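Local coordinates for protein Phosphoglucosamine/phosphogalactosamine mutase (Sulfolobus tokodaii, PDB 2F7L) that catalyses the interconversion of the 6-phosphates and 1-phosphates of glucosamine and galactosamine, a magnesium-dependent step toward UDP-GlcNAc and UDP-GalNAc, at residues I30-G35 with R132-E137; G72-P77 with D149-T154; K174-P179 with E227-L232; L265-A270 with E293-Y298; P275-K280 with N320-F325. All coordinates share one frame; numbering follows the deposited sequence.

Contact 1 of 5, residues I30-G35 with R132-E137; sequences IGTFFG and RFNTIE
Thr-32 and Asn-134 carry this contact through a backbone-to-side-chain hydrogen bond: Asn-134 N donates to Thr-32 OG1 at 2.8 Å, with an N-H...O angle of 149°. The same hydroxyl also passes close to the preceding residue, lying 3.6 Å from Phe-133 CB. The other branch, Thr-32 CG2, packs 3.4 Å from Arg-132 O and 3.6 Å from Asn-134 ND2, so the threonine meets the loop with its polar and its apolar arm. With chi1 at -67°, CG2 lies opposite the backbone N. The same torsion, with OG1 beside the backbone N, leaves OG1 within bonding distance of Lys-28 O, one turn earlier in helix 20-34. Replacing Thr-32 by an alanine removes both arms, and Asn-134 N would probably lose its acceptor while the methyl's place beside Arg-132 O opened. Further out, Phe-133 packs on Lys-25, Lys-28 and Ala-29 of the same helix, and Arg-132 is tied back to helix 118-130 by a salt bridge with Asp-126. The contact thus joins the C-terminus of helix 20-34, which Gly-35 leaves with positive phi, to the loop after helix 118-130, at the surface of alpha/beta/alpha domain I.

Contact 2 of 5, residues G72-P77 with D149-T154; sequences GMAPTP and DRVIST
Ala-74 meets two successive helix residues with its one methyl: its CB is 3.7 Å from Val-151 CG2 and 3.6 Å from Ile-152 CD1. These three side chains form the close part of the contact, and no hydrogen bond crosses it. Ile-152 works through its far end alone. Its CG1 branch starts opposite the carbonyl carbon and turns again at chi2, -74°, which swings CD1 back toward the turn after strand 67-73. Two approaches to this CD1 are looser than that of Ala-74: Pro-75 CD, whose side chain crosses that of Ile-152 at about a right angle, and Met-73 O both stand 4.0 Å from Ile-152 CD1. Met-73 itself has its CB pointing away, and its side chain touches Val-183. The solvent side lies at Asp-149, Arg-150 and Ser-153, which are exposed, whereas Ala-74, Pro-75 and Val-151 are buried. The contact sits where strand 67-73 gives way to helix 76-86, with Pro-75 at the N-cap position. Leu-79 of that helix touches both Ala-74 and Val-151, so the start of helix 151-160 packs against turn and helix together, and next door Thr-76 OG1 is hydrogen-bonded to Asp-243, a magnesium ligand by similarity.

Contact 3 of 5, residues K174-P179 with E227-L232; sequences KVLIDP and EVVKTL
Lys-174 and Leu-176 both set their CG opposite the backbone N, at chi1 -157° and 169°, and so send their side chains from the strand to the end of the facing helix. The lysine continues fully extended, which carries its ammonium group to the carbonyl of Leu-232: NZ donates to Leu-232 O at 2.5 Å, a length that is uncertain at this resolution. The C=O...N angle is 154°, with the donor tilted 21° from the carbonyl plane. Leu-232 is the residue just after the helical run, so a positive charge here is likely to be favourable beside the helix C-terminus.

Two positions along the strand, the branched tip of Leu-176 supplies the apolar half, apart from the lysine bond. Its CD1 lies 3.5 Å from Val-228 CG2, the two side chains crossing at about a right angle, and is more loosely placed 4.4 Å from Leu-232 CD1. The other methyl, Leu-176 CD2, approaches Val-229 CG2 at 4.2 Å. One leucine thereby meets two helix residues, Val-228 and Val-229, and Leu-232 just after them.

Helix 223-231 belongs to the crossover from strand 198-201 to strand 236-239, parallel strands on either side of 174-178, and it packs over that middle strand; Val-175 touches Phe-346 and Leu-350 of helix 342-356.

Contact 4 of 5, residues L265-A270 with E293-Y298; sequences LLSYWA and EYLSKY
Tyr-268 turns the edge of its ring toward the face of Tyr-298 in a tilted edge-to-face pair. The centroids are 4.7 Å apart and the planes meet at 53°, well short of the perpendicular of an ideal T. The atom doing the touching is Tyr-268 CE1, which stands above the Tyr-298 ring, displaced toward its rim, with Tyr-298 CE1 as its nearest atom at 3.3 Å. The torsion of Tyr-268 explains the meeting: CG lies opposite the backbone N, chi1 166°, which carries the ring along the helix flank to the partner segment.

Beside the rings, Leu-295 divides its methyls between Ser-267 and Tyr-268. Its CD1 lies 3.9 Å from Ser-267 OG, and its CD2 is 4.4 Å from Tyr-268 CB. At the far end, the contact thins to Leu-265 CD1 and Tyr-294 OH, 4.5 Å apart. At the hydroxyl end of Tyr-298, Lys-297 NZ makes weak hydrogen bonds to Tyr-294 O and to Tyr-298 OH, and lies over the centre of the Tyr-294 ring. An isoleucine in place of Tyr-298 has no ring face to offer, which would probably leave the Tyr-268 edge without its aromatic partner and Lys-297 NZ without one of its weak acceptors.

On the sheet side, Ser-267 and Leu-295 both touch Ile-281 of strand 280-284, so helices 259-272 and 290-296 share that strand residue. As no hydrogen bond runs between the segments, their association rests on ring-to-ring and aliphatic packing, consistent with the largely buried setting within domain III.

Contact 5 of 5, residues P275-K280 with N320-F325; sequences PKAIKK and NALAGF
Leu-322 links the two segments from its backbone N to its branch ends. The main-chain bond comes first: Leu-322 N donates to Lys-280 O at 2.7 Å, with an N-H...O angle of 159°, and the donor meets the oxygen almost head-on, the C=O...N angle being 177°. Following the side chain outward, CB sits beside that same Lys-280 O and 3.8 Å from Ile-278 O, so its first carbon lies against two carbonyls of the facing chain. CG leaves opposite the backbone N, chi1 -177°, and there the chain divides. CD1 goes to the loop, 3.8 Å from Ala-277 CB, and also packs against the carbonyl oxygen of Ala-270 in helix 259-272. CD2 approaches that helix too, beside the carbonyl oxygen of Ser-267. The leucine therefore packs between the loop and helix 259-272, in a buried place.

On the flank, Ile-278 and Asn-320 cross at about a right angle, with Ile-278 CG1 3.5 Å from Asn-320 ND2, a van der Waals approach at an exposed margin. Asn-320, at positive phi, is the C-prime residue of a Schellman motif ending helix 309-318, and from it the chain turns toward the sheet.

The touching parts run 69° apart, so they cross steeply rather than run parallel. Just beyond them strand 280-284 pairs in parallel with 323-326, Ala-323 and Phe-325 both bonding to Val-282, while Leu-322 packs on Ile-281 and on Ala-270 and Ser-271 of helix 259-272, which lies against that sheet.

How the contacts relate
Contacts 2 and 4 are buried, contacts 3 and 5 partly so, and contact 1 lies at the surface, its centre about 30 Å from the centre of the chain. Here the polar content follows burial: contacts 2 and 4 have no hydrogen bond across them, but contacts 1, 3 and 5 have one each, using a threonine hydroxyl, a lysine and a main-chain pair respectively. Contacts 4 and 5 touch directly and alternate along the chain; all four of their segments lie in domain III, helix 259-272 offering one flank to contact 4 and packing against Leu-322 of contact 5. Contacts 1 and 2 likewise alternate without touching, their nearest atoms about 13 Å apart. Contact 3 joins sheet to helix in domain II.

Contact 1 of 5, residues I30-G35 with R132-E137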
# COMPACT_ATOMS: atom_id res chain seq x y z
N ILE A 30 1.58 -3.20 -23.02
CA ILE A 30 0.71 -2.30 -22.27
C ILE A 30 0.05 -1.33 -23.23
O ILE A 30 -1.15 -1.06 -23.12
CB ILE A 30 1.50 -1.50 -21.20
CG1 ILE A 30 1.97 -2.46 -20.09
CG2 ILE A 30 0.61 -0.42 -20.59
CD1 ILE A 30 3.06 -1.87 -19.18
N GLY A 31 0.83 -0.82 -24.18
CA GLY A 31 0.29 0.11 -25.13
C GLY A 31 -0.73 -0.54 -26.04
O GLY A 31 -1.78 0.05 -26.36
N THR A 32 -0.43 -1.76 -26.48
CA THR A 32 -1.36 -2.44 -27.35
C THR A 32 -2.64 -2.69 -26.57
O THR A 32 -3.74 -2.61 -27.12
CB THR A 32 -0.77 -3.76 -27.84
OG1 THR A 32 0.35 -3.49 -28.70
CG2 THR A 32 -1.81 -4.54 -28.59
N PHE A 33 -2.50 -2.99 -25.28
CA PHE A 33 -3.63 -3.25 -24.40
C PHE A 33 -4.59 -2.06 -24.24
O PHE A 33 -5.80 -2.22 -24.19
CB PHE A 33 -3.09 -3.65 -23.04
CG PHE A 33 -4.12 -3.63 -21.96
CD1 PHE A 33 -5.05 -4.67 -21.85
CD2 PHE A 33 -4.16 -2.59 -21.03
CE1 PHE A 33 -5.99 -4.68 -20.83
CE2 PHE A 33 -5.10 -2.59 -19.99
CZ PHE A 33 -6.01 -3.63 -19.89
N PHE A 34 -4.02 -0.86 -24.13
CA PHE A 34 -4.83 0.35 -23.98
C PHE A 34 -5.39 0.81 -25.33
O PHE A 34 -6.40 1.50 -25.38
CB PHE A 34 -3.99 1.49 -23.37
CG PHE A 34 -3.81 1.40 -21.89
CD1 PHE A 34 -4.90 1.52 -21.03
CD2 PHE A 34 -2.53 1.28 -21.33
CE1 PHE A 34 -4.73 1.53 -19.64
CE2 PHE A 34 -2.34 1.28 -19.93
CZ PHE A 34 -3.45 1.41 -19.08
N GLY A 35 -4.73 0.44 -26.42
CA GLY A 35 -5.23 0.84 -27.72
C GLY A 35 -4.59 2.08 -28.31
O GLY A 35 -3.95 2.87 -27.61
N ARG A 132 1.69 -9.79 -30.04
CA ARG A 132 0.68 -9.17 -30.93
C ARG A 132 0.64 -7.68 -30.56
O ARG A 132 -0.08 -7.28 -29.66
CB ARG A 132 -0.71 -9.78 -30.71
CG ARG A 132 -0.83 -11.25 -31.00
CD ARG A 132 -2.29 -11.68 -31.10
NE ARG A 132 -3.11 -11.27 -29.96
CZ ARG A 132 -3.04 -11.78 -28.72
NH1 ARG A 132 -2.19 -12.74 -28.42
NH2 ARG A 132 -3.83 -11.29 -27.78
N PHE A 133 1.42 -6.87 -31.24
CA PHE A 133 1.48 -5.46 -30.92
C PHE A 133 0.90 -4.49 -31.93
O PHE A 133 1.21 -4.57 -33.11
CB PHE A 133 2.93 -5.07 -30.66
CG PHE A 133 3.60 -5.87 -29.60
CD1 PHE A 133 2.94 -6.17 -28.40
CD2 PHE A 133 4.93 -6.27 -29.75
CE1 PHE A 133 3.58 -6.85 -27.38
CE2 PHE A 133 5.58 -6.95 -28.74
CZ PHE A 133 4.91 -7.24 -27.55
N ASN A 134 0.08 -3.55 -31.49
CA ASN A 134 -0.44 -2.57 -32.43
C ASN A 134 0.68 -1.68 -32.91
O ASN A 134 0.63 -0.47 -32.68
CB ASN A 134 -1.51 -1.70 -31.80
CG ASN A 134 -2.75 -2.47 -31.50
OD1 ASN A 134 -3.03 -3.46 -32.18
ND2 ASN A 134 -3.52 -2.02 -30.51
N THR A 135 1.69 -2.26 -33.55
CA THR A 135 2.80 -1.46 -34.07
C THR A 135 2.18 -0.64 -35.19
O THR A 135 1.45 -1.17 -36.02
CB THR A 135 3.93 -2.35 -34.60
OG1 THR A 135 4.53 -3.05 -33.51
CG2 THR A 135 5.00 -1.52 -35.26
N ILE A 136 2.45 0.65 -35.19
CA ILE A 136 1.86 1.53 -36.18
C ILE A 136 2.79 1.90 -37.33
O ILE A 136 4.02 1.78 -37.23
CB ILE A 136 1.35 2.82 -35.51
CG1 ILE A 136 2.54 3.61 -34.92
CG2 ILE A 136 0.36 2.46 -34.40
CD1 ILE A 136 2.25 5.07 -34.64
N GLU A 137 2.17 2.34 -38.43
CA GLU A 137 2.90 2.78 -39.64
C GLU A 137 3.76 4.00 -39.38
O GLU A 137 3.46 4.82 -38.51
CB GLU A 137 1.93 3.14 -40.75
CG GLU A 137 1.27 1.97 -41.42
CD GLU A 137 2.28 1.04 -42.07
OE1 GLU A 137 2.72 0.07 -41.39
OE2 GLU A 137 2.65 1.30 -43.24

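Contact 2 of 5, residues G72-P77 with D149-T154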
# COMPACT_ATOMS: atom_id res chain seq x y z
N GLY A 72 6.51 13.13 -14.55
CA GLY A 72 7.65 13.18 -13.65
C GLY A 72 7.57 12.30 -12.40
O GLY A 72 6.88 11.28 -12.38
N MET A 73 8.29 12.70 -11.35
CA MET A 73 8.31 11.96 -10.09
C MET A 73 7.15 12.27 -9.14
O MET A 73 6.87 13.44 -8.87
CB MET A 73 9.60 12.21 -9.33
CG MET A 73 10.83 11.69 -9.99
SD MET A 73 12.24 11.88 -8.87
CE MET A 73 12.80 13.56 -9.45
N ALA A 74 6.49 11.24 -8.62
CA ALA A 74 5.39 11.50 -7.71
C ALA A 74 4.95 10.26 -6.97
O ALA A 74 5.31 9.16 -7.35
CB ALA A 74 4.21 12.08 -8.48
N PRO A 75 4.22 10.43 -5.87
CA PRO A 75 3.76 9.24 -5.15
C PRO A 75 2.81 8.52 -6.13
O PRO A 75 2.21 9.15 -7.02
CB PRO A 75 3.00 9.85 -3.96
CG PRO A 75 3.80 11.02 -3.64
CD PRO A 75 4.15 11.62 -4.99
N THR A 76 2.68 7.20 -5.99
CA THR A 76 1.78 6.44 -6.88
C THR A 76 0.33 6.89 -6.69
O THR A 76 -0.39 7.07 -7.67
CB THR A 76 1.93 4.91 -6.66
OG1 THR A 76 3.24 4.51 -7.07
CG2 THR A 76 0.92 4.14 -7.49
N PRO A 77 -0.12 7.09 -5.43
CA PRO A 77 -1.49 7.54 -5.20
C PRO A 77 -1.71 8.84 -6.00
O PRO A 77 -2.82 9.08 -6.53
CB PRO A 77 -1.53 7.84 -3.69
CG PRO A 77 -0.41 7.10 -3.12
CD PRO A 77 0.66 7.11 -4.18
N ASP A 149 1.99 18.70 -15.89
CA ASP A 149 2.42 19.38 -14.66
C ASP A 149 1.38 19.54 -13.58
O ASP A 149 1.59 20.34 -12.70
CB ASP A 149 2.96 20.78 -14.97
CG ASP A 149 4.26 20.75 -15.75
OD1 ASP A 149 4.66 21.83 -16.27
OD2 ASP A 149 4.88 19.67 -15.85
N ARG A 150 0.29 18.82 -13.61
CA ARG A 150 -0.72 19.02 -12.58
C ARG A 150 -0.80 17.94 -11.53
O ARG A 150 -1.52 18.11 -10.54
CB ARG A 150 -2.10 19.14 -13.20
CG ARG A 150 -2.20 20.22 -14.24
CD ARG A 150 -3.51 20.16 -14.96
NE ARG A 150 -3.64 19.00 -15.83
CZ ARG A 150 -4.76 18.73 -16.48
NH1 ARG A 150 -5.79 19.54 -16.33
NH2 ARG A 150 -4.88 17.66 -17.26
N VAL A 151 -0.08 16.84 -11.71
CA VAL A 151 -0.16 15.72 -10.78
C VAL A 151 0.05 16.01 -9.27
O VAL A 151 -0.86 15.74 -8.48
CB VAL A 151 0.73 14.53 -11.30
CG1 VAL A 151 1.73 15.06 -12.30
CG2 VAL A 151 1.40 13.81 -10.17
N ILE A 152 1.18 16.54 -8.85
CA ILE A 152 1.35 16.82 -7.42
C ILE A 152 0.31 17.87 -6.98
O ILE A 152 -0.51 17.61 -6.08
CB ILE A 152 2.75 17.39 -7.08
CG1 ILE A 152 3.86 16.42 -7.52
CG2 ILE A 152 2.84 17.64 -5.59
CD1 ILE A 152 4.00 15.21 -6.69
N SER A 153 0.33 19.04 -7.60
CA SER A 153 -0.61 20.10 -7.23
C SER A 153 -2.04 19.60 -7.19
O SER A 153 -2.75 19.89 -6.23
CB SER A 153 -0.54 21.30 -8.19
OG SER A 153 -1.37 21.13 -9.34
N THR A 154 -2.47 18.84 -8.21
CA THR A 154 -3.84 18.32 -8.24
C THR A 154 -4.08 17.38 -7.06
O THR A 154 -5.15 17.40 -6.45
CB THR A 154 -4.12 17.53 -9.55
OG1 THR A 154 -3.87 18.37 -10.68
CG2 THR A 154 -5.55 17.07 -9.61

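Contact 3 of 5, residues K174-P179 with E227-L232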
# COMPACT_ATOMS: atom_id res chain seq x y z
N LYS A 174 3.12 19.84 15.59
CA LYS A 174 4.55 19.72 15.38
C LYS A 174 4.77 18.28 14.86
O LYS A 174 4.78 17.33 15.65
CB LYS A 174 5.28 19.93 16.71
CG LYS A 174 6.72 20.38 16.56
CD LYS A 174 7.52 20.22 17.86
CE LYS A 174 9.03 20.46 17.62
NZ LYS A 174 9.96 20.09 18.74
N VAL A 175 4.94 18.11 13.55
CA VAL A 175 5.10 16.77 12.98
C VAL A 175 6.44 16.42 12.37
O VAL A 175 7.21 17.31 11.99
CB VAL A 175 4.02 16.49 11.86
CG1 VAL A 175 2.62 16.56 12.43
CG2 VAL A 175 4.17 17.48 10.72
N LEU A 176 6.73 15.12 12.28
CA LEU A 176 7.97 14.65 11.64
C LEU A 176 7.56 13.75 10.48
O LEU A 176 6.66 12.91 10.61
CB LEU A 176 8.88 13.89 12.61
CG LEU A 176 10.03 13.18 11.90
CD1 LEU A 176 11.24 12.97 12.78
CD2 LEU A 176 9.50 11.84 11.44
N ILE A 177 8.21 13.93 9.33
CA ILE A 177 7.92 13.16 8.14
C ILE A 177 9.16 12.43 7.60
O ILE A 177 10.20 13.03 7.35
CB ILE A 177 7.35 14.08 7.05
CG1 ILE A 177 6.02 14.68 7.53
CG2 ILE A 177 7.16 13.32 5.78
CD1 ILE A 177 5.38 15.68 6.57
N ASP A 178 9.02 11.11 7.47
CA ASP A 178 10.09 10.24 6.97
C ASP A 178 9.66 9.65 5.63
O ASP A 178 9.08 8.56 5.57
CB ASP A 178 10.35 9.12 7.98
CG ASP A 178 11.58 8.26 7.63
OD1 ASP A 178 12.25 8.53 6.61
OD2 ASP A 178 11.87 7.31 8.39
N PRO A 179 9.93 10.38 4.53
CA PRO A 179 9.58 9.94 3.19
C PRO A 179 10.53 8.91 2.62
O PRO A 179 10.41 8.52 1.45
CB PRO A 179 9.58 11.24 2.40
CG PRO A 179 10.66 11.99 3.06
CD PRO A 179 10.40 11.78 4.50
N GLU A 227 13.31 7.27 17.21
CA GLU A 227 14.16 7.95 18.16
C GLU A 227 13.95 9.45 18.03
O GLU A 227 13.38 10.08 18.90
CB GLU A 227 15.61 7.66 17.84
CG GLU A 227 16.44 7.45 19.05
CD GLU A 227 15.93 6.26 19.80
OE1 GLU A 227 15.23 6.44 20.83
OE2 GLU A 227 16.23 5.13 19.32
N VAL A 228 14.42 10.02 16.91
CA VAL A 228 14.30 11.44 16.67
C VAL A 228 12.87 11.94 16.89
O VAL A 228 12.68 13.10 17.25
CB VAL A 228 14.78 11.83 15.24
CG1 VAL A 228 16.19 11.35 15.02
CG2 VAL A 228 13.88 11.23 14.20
N VAL A 229 11.88 11.09 16.67
CA VAL A 229 10.50 11.53 16.92
C VAL A 229 10.46 12.00 18.37
O VAL A 229 10.06 13.13 18.68
CB VAL A 229 9.47 10.38 16.77
CG1 VAL A 229 8.25 10.67 17.61
CG2 VAL A 229 9.06 10.22 15.33
N LYS A 230 10.91 11.12 19.26
CA LYS A 230 10.94 11.40 20.69
C LYS A 230 11.87 12.56 21.02
O LYS A 230 11.43 13.54 21.62
CB LYS A 230 11.38 10.15 21.47
CG LYS A 230 10.71 10.03 22.84
CD LYS A 230 11.29 8.92 23.73
CE LYS A 230 11.06 7.52 23.13
NZ LYS A 230 11.80 7.27 21.85
N THR A 231 13.12 12.48 20.61
CA THR A 231 14.05 13.56 20.92
C THR A 231 13.57 14.95 20.51
O THR A 231 13.97 15.94 21.11
CB THR A 231 15.49 13.30 20.35
OG1 THR A 231 15.89 14.42 19.54
CG2 THR A 231 15.55 12.00 19.56
N LEU A 232 12.71 15.02 19.50
CA LEU A 232 12.18 16.30 19.03
C LEU A 232 10.78 16.59 19.56
O LEU A 232 10.18 17.60 19.17
CB LEU A 232 12.12 16.33 17.50
CG LEU A 232 13.38 16.50 16.64
CD1 LEU A 232 13.03 16.25 15.18
CD2 LEU A 232 13.96 17.89 16.84

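Contact 4 of 5, residues L265-A270 with E293-Y298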
# COMPACT_ATOMS: atom_id res chain seq x y z
N LEU A 265 -8.21 3.16 13.61
CA LEU A 265 -8.49 4.51 14.07
C LEU A 265 -9.03 5.35 12.90
O LEU A 265 -9.99 6.11 13.05
CB LEU A 265 -7.19 5.13 14.60
CG LEU A 265 -7.04 5.51 16.08
CD1 LEU A 265 -7.94 4.65 16.93
CD2 LEU A 265 -5.59 5.34 16.50
N LEU A 266 -8.40 5.21 11.74
CA LEU A 266 -8.77 5.93 10.53
C LEU A 266 -10.07 5.38 9.99
O LEU A 266 -10.92 6.11 9.49
CB LEU A 266 -7.68 5.78 9.48
CG LEU A 266 -6.75 6.98 9.24
CD1 LEU A 266 -6.53 7.81 10.51
CD2 LEU A 266 -5.45 6.46 8.68
N SER A 267 -10.23 4.06 10.08
CA SER A 267 -11.44 3.42 9.61
C SER A 267 -12.60 4.00 10.45
O SER A 267 -13.73 4.14 10.00
CB SER A 267 -11.32 1.91 9.80
OG SER A 267 -12.11 1.23 8.85
N TYR A 268 -12.28 4.34 11.68
CA TYR A 268 -13.26 4.91 12.59
C TYR A 268 -13.69 6.32 12.12
O TYR A 268 -14.86 6.57 11.83
CB TYR A 268 -12.66 4.99 13.99
CG TYR A 268 -13.45 5.85 14.93
CD1 TYR A 268 -14.76 5.53 15.26
CD2 TYR A 268 -12.88 7.01 15.48
CE1 TYR A 268 -15.51 6.35 16.11
CE2 TYR A 268 -13.62 7.84 16.32
CZ TYR A 268 -14.93 7.50 16.63
OH TYR A 268 -15.67 8.32 17.45
N TRP A 269 -12.72 7.22 12.07
CA TRP A 269 -12.96 8.59 11.65
C TRP A 269 -13.76 8.67 10.36
O TRP A 269 -14.58 9.57 10.18
CB TRP A 269 -11.62 9.29 11.47
CG TRP A 269 -11.75 10.76 11.40
CD1 TRP A 269 -11.20 11.60 10.47
CD2 TRP A 269 -12.45 11.59 12.33
NE1 TRP A 269 -11.52 12.90 10.76
CE2 TRP A 269 -12.28 12.93 11.90
CE3 TRP A 269 -13.21 11.34 13.48
CZ2 TRP A 269 -12.84 14.01 12.58
CZ3 TRP A 269 -13.76 12.42 14.16
CH2 TRP A 269 -13.57 13.74 13.71
N ALA A 270 -13.54 7.72 9.45
CA ALA A 270 -14.25 7.72 8.18
C ALA A 270 -15.76 7.61 8.37
O ALA A 270 -16.52 8.18 7.57
CB ALA A 270 -13.75 6.58 7.29
N GLU A 293 -12.89 -5.85 17.32
CA GLU A 293 -13.18 -5.44 18.68
C GLU A 293 -13.54 -3.97 18.76
O GLU A 293 -14.59 -3.61 19.29
CB GLU A 293 -11.97 -5.72 19.55
CG GLU A 293 -12.25 -5.76 21.04
CD GLU A 293 -11.10 -6.37 21.80
OE1 GLU A 293 -10.45 -7.29 21.24
OE2 GLU A 293 -10.85 -5.95 22.95
N TYR A 294 -12.68 -3.13 18.21
CA TYR A 294 -12.89 -1.69 18.25
C TYR A 294 -14.00 -1.20 17.33
O TYR A 294 -14.82 -0.40 17.73
CB TYR A 294 -11.60 -0.97 17.90
CG TYR A 294 -11.53 0.44 18.43
CD1 TYR A 294 -11.00 0.71 19.69
CD2 TYR A 294 -11.99 1.52 17.68
CE1 TYR A 294 -10.93 2.00 20.18
CE2 TYR A 294 -11.93 2.82 18.16
CZ TYR A 294 -11.39 3.05 19.41
OH TYR A 294 -11.30 4.34 19.88
N LEU A 295 -14.03 -1.65 16.08
CA LEU A 295 -15.06 -1.16 15.19
C LEU A 295 -16.43 -1.71 15.53
O LEU A 295 -17.44 -1.18 15.08
CB LEU A 295 -14.72 -1.48 13.73
CG LEU A 295 -13.48 -0.77 13.19
CD1 LEU A 295 -13.31 -1.09 11.71
CD2 LEU A 295 -13.59 0.75 13.40
N SER A 296 -16.44 -2.78 16.33
CA SER A 296 -17.69 -3.41 16.74
C SER A 296 -18.58 -2.44 17.51
O SER A 296 -19.79 -2.35 17.27
CB SER A 296 -17.42 -4.64 17.61
OG SER A 296 -17.20 -5.78 16.80
N LYS A 297 -17.97 -1.72 18.44
CA LYS A 297 -18.71 -0.76 19.23
C LYS A 297 -19.03 0.52 18.45
O LYS A 297 -19.02 1.62 19.00
CB LYS A 297 -17.94 -0.43 20.51
CG LYS A 297 -16.50 -0.01 20.35
CD LYS A 297 -15.96 0.50 21.69
CE LYS A 297 -14.44 0.70 21.66
NZ LYS A 297 -13.97 1.53 20.50
N TYR A 298 -19.31 0.37 17.16
CA TYR A 298 -19.66 1.50 16.29
C TYR A 298 -20.50 0.96 15.14
O TYR A 298 -20.92 1.71 14.26
CB TYR A 298 -18.40 2.18 15.76
CG TYR A 298 -17.54 2.81 16.83
CD1 TYR A 298 -17.88 4.03 17.40
CD2 TYR A 298 -16.40 2.15 17.31
CE1 TYR A 298 -17.10 4.58 18.43
CE2 TYR A 298 -15.62 2.69 18.33
CZ TYR A 298 -15.97 3.91 18.89
OH TYR A 298 -15.21 4.44 19.92

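Contact 5 of 5, residues P275-K280 with N320-F325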
# COMPACT_ATOMS: atom_id res chain seq x y z
N PRO A 275 -21.88 9.50 8.17
CA PRO A 275 -22.88 8.65 8.82
C PRO A 275 -23.73 7.98 7.76
O PRO A 275 -24.21 6.87 7.94
CB PRO A 275 -23.67 9.65 9.67
CG PRO A 275 -22.63 10.70 10.02
CD PRO A 275 -21.90 10.88 8.70
N LYS A 276 -23.87 8.68 6.64
CA LYS A 276 -24.67 8.22 5.50
C LYS A 276 -24.14 6.97 4.79
O LYS A 276 -24.89 6.26 4.12
CB LYS A 276 -24.78 9.37 4.47
CG LYS A 276 -23.42 9.97 4.00
CD LYS A 276 -22.51 8.98 3.21
CE LYS A 276 -23.25 8.32 2.02
NZ LYS A 276 -22.43 7.35 1.23
N ALA A 277 -22.84 6.73 4.94
CA ALA A 277 -22.19 5.60 4.29
C ALA A 277 -22.24 4.30 5.08
O ALA A 277 -22.14 4.28 6.31
CB ALA A 277 -20.75 5.96 3.97
N ILE A 278 -22.36 3.21 4.33
CA ILE A 278 -22.43 1.87 4.89
C ILE A 278 -21.30 1.55 5.88
O ILE A 278 -20.19 1.22 5.47
CB ILE A 278 -22.37 0.80 3.78
CG1 ILE A 278 -22.75 1.41 2.42
CG2 ILE A 278 -23.24 -0.37 4.17
CD1 ILE A 278 -24.09 2.12 2.37
N LYS A 279 -21.59 1.64 7.19
CA LYS A 279 -20.60 1.31 8.21
C LYS A 279 -20.13 -0.09 7.81
O LYS A 279 -20.87 -1.07 7.91
CB LYS A 279 -21.22 1.28 9.61
CG LYS A 279 -22.17 2.42 9.97
CD LYS A 279 -21.49 3.78 10.02
CE LYS A 279 -22.47 4.88 10.40
NZ LYS A 279 -21.85 6.21 10.19
N LYS A 280 -18.89 -0.15 7.34
CA LYS A 280 -18.32 -1.39 6.87
C LYS A 280 -17.01 -1.09 6.17
O LYS A 280 -16.95 -0.20 5.32
CB LYS A 280 -19.27 -2.03 5.88
CG LYS A 280 -18.75 -3.28 5.24
CD LYS A 280 -19.48 -3.55 3.93
CE LYS A 280 -20.85 -2.88 3.92
NZ LYS A 280 -21.60 -3.15 5.19
N ASN A 320 -18.93 -0.76 -2.28
CA ASN A 320 -19.20 0.57 -1.79
C ASN A 320 -18.95 0.66 -0.29
O ASN A 320 -19.79 1.12 0.46
CB ASN A 320 -20.65 0.90 -2.09
CG ASN A 320 -20.99 2.33 -1.79
OD1 ASN A 320 -20.48 3.26 -2.44
ND2 ASN A 320 -21.87 2.54 -0.80
N ALA A 321 -17.78 0.20 0.12
CA ALA A 321 -17.41 0.19 1.53
C ALA A 321 -17.06 1.57 2.09
O ALA A 321 -16.90 2.54 1.34
CB ALA A 321 -16.25 -0.77 1.75
N LEU A 322 -16.93 1.66 3.40
CA LEU A 322 -16.59 2.92 4.03
C LEU A 322 -15.13 3.23 3.76
O LEU A 322 -14.81 4.34 3.37
CB LEU A 322 -16.81 2.85 5.55
CG LEU A 322 -16.55 4.14 6.33
CD1 LEU A 322 -17.61 5.18 5.96
CD2 LEU A 322 -16.56 3.86 7.83
N ALA A 323 -14.26 2.25 3.97
CA ALA A 323 -12.82 2.40 3.75
C ALA A 323 -12.17 1.02 3.68
O ALA A 323 -12.85 0.00 3.80
CB ALA A 323 -12.19 3.21 4.88
N GLY A 324 -10.86 1.00 3.47
CA GLY A 324 -10.15 -0.26 3.43
C GLY A 324 -8.75 0.02 3.93
O GLY A 324 -8.35 1.17 3.99
N PHE A 325 -8.02 -1.01 4.33
CA PHE A 325 -6.65 -0.83 4.76
C PHE A 325 -5.91 -2.15 4.93
O PHE A 325 -6.53 -3.23 4.96
CB PHE A 325 -6.57 0.00 6.05
CG PHE A 325 -7.09 -0.70 7.28
CD1 PHE A 325 -8.44 -0.67 7.61
CD2 PHE A 325 -6.21 -1.40 8.11
CE1 PHE A 325 -8.92 -1.31 8.76
CE2 PHE A 325 -6.67 -2.04 9.25
CZ PHE A 325 -8.03 -2.00 9.58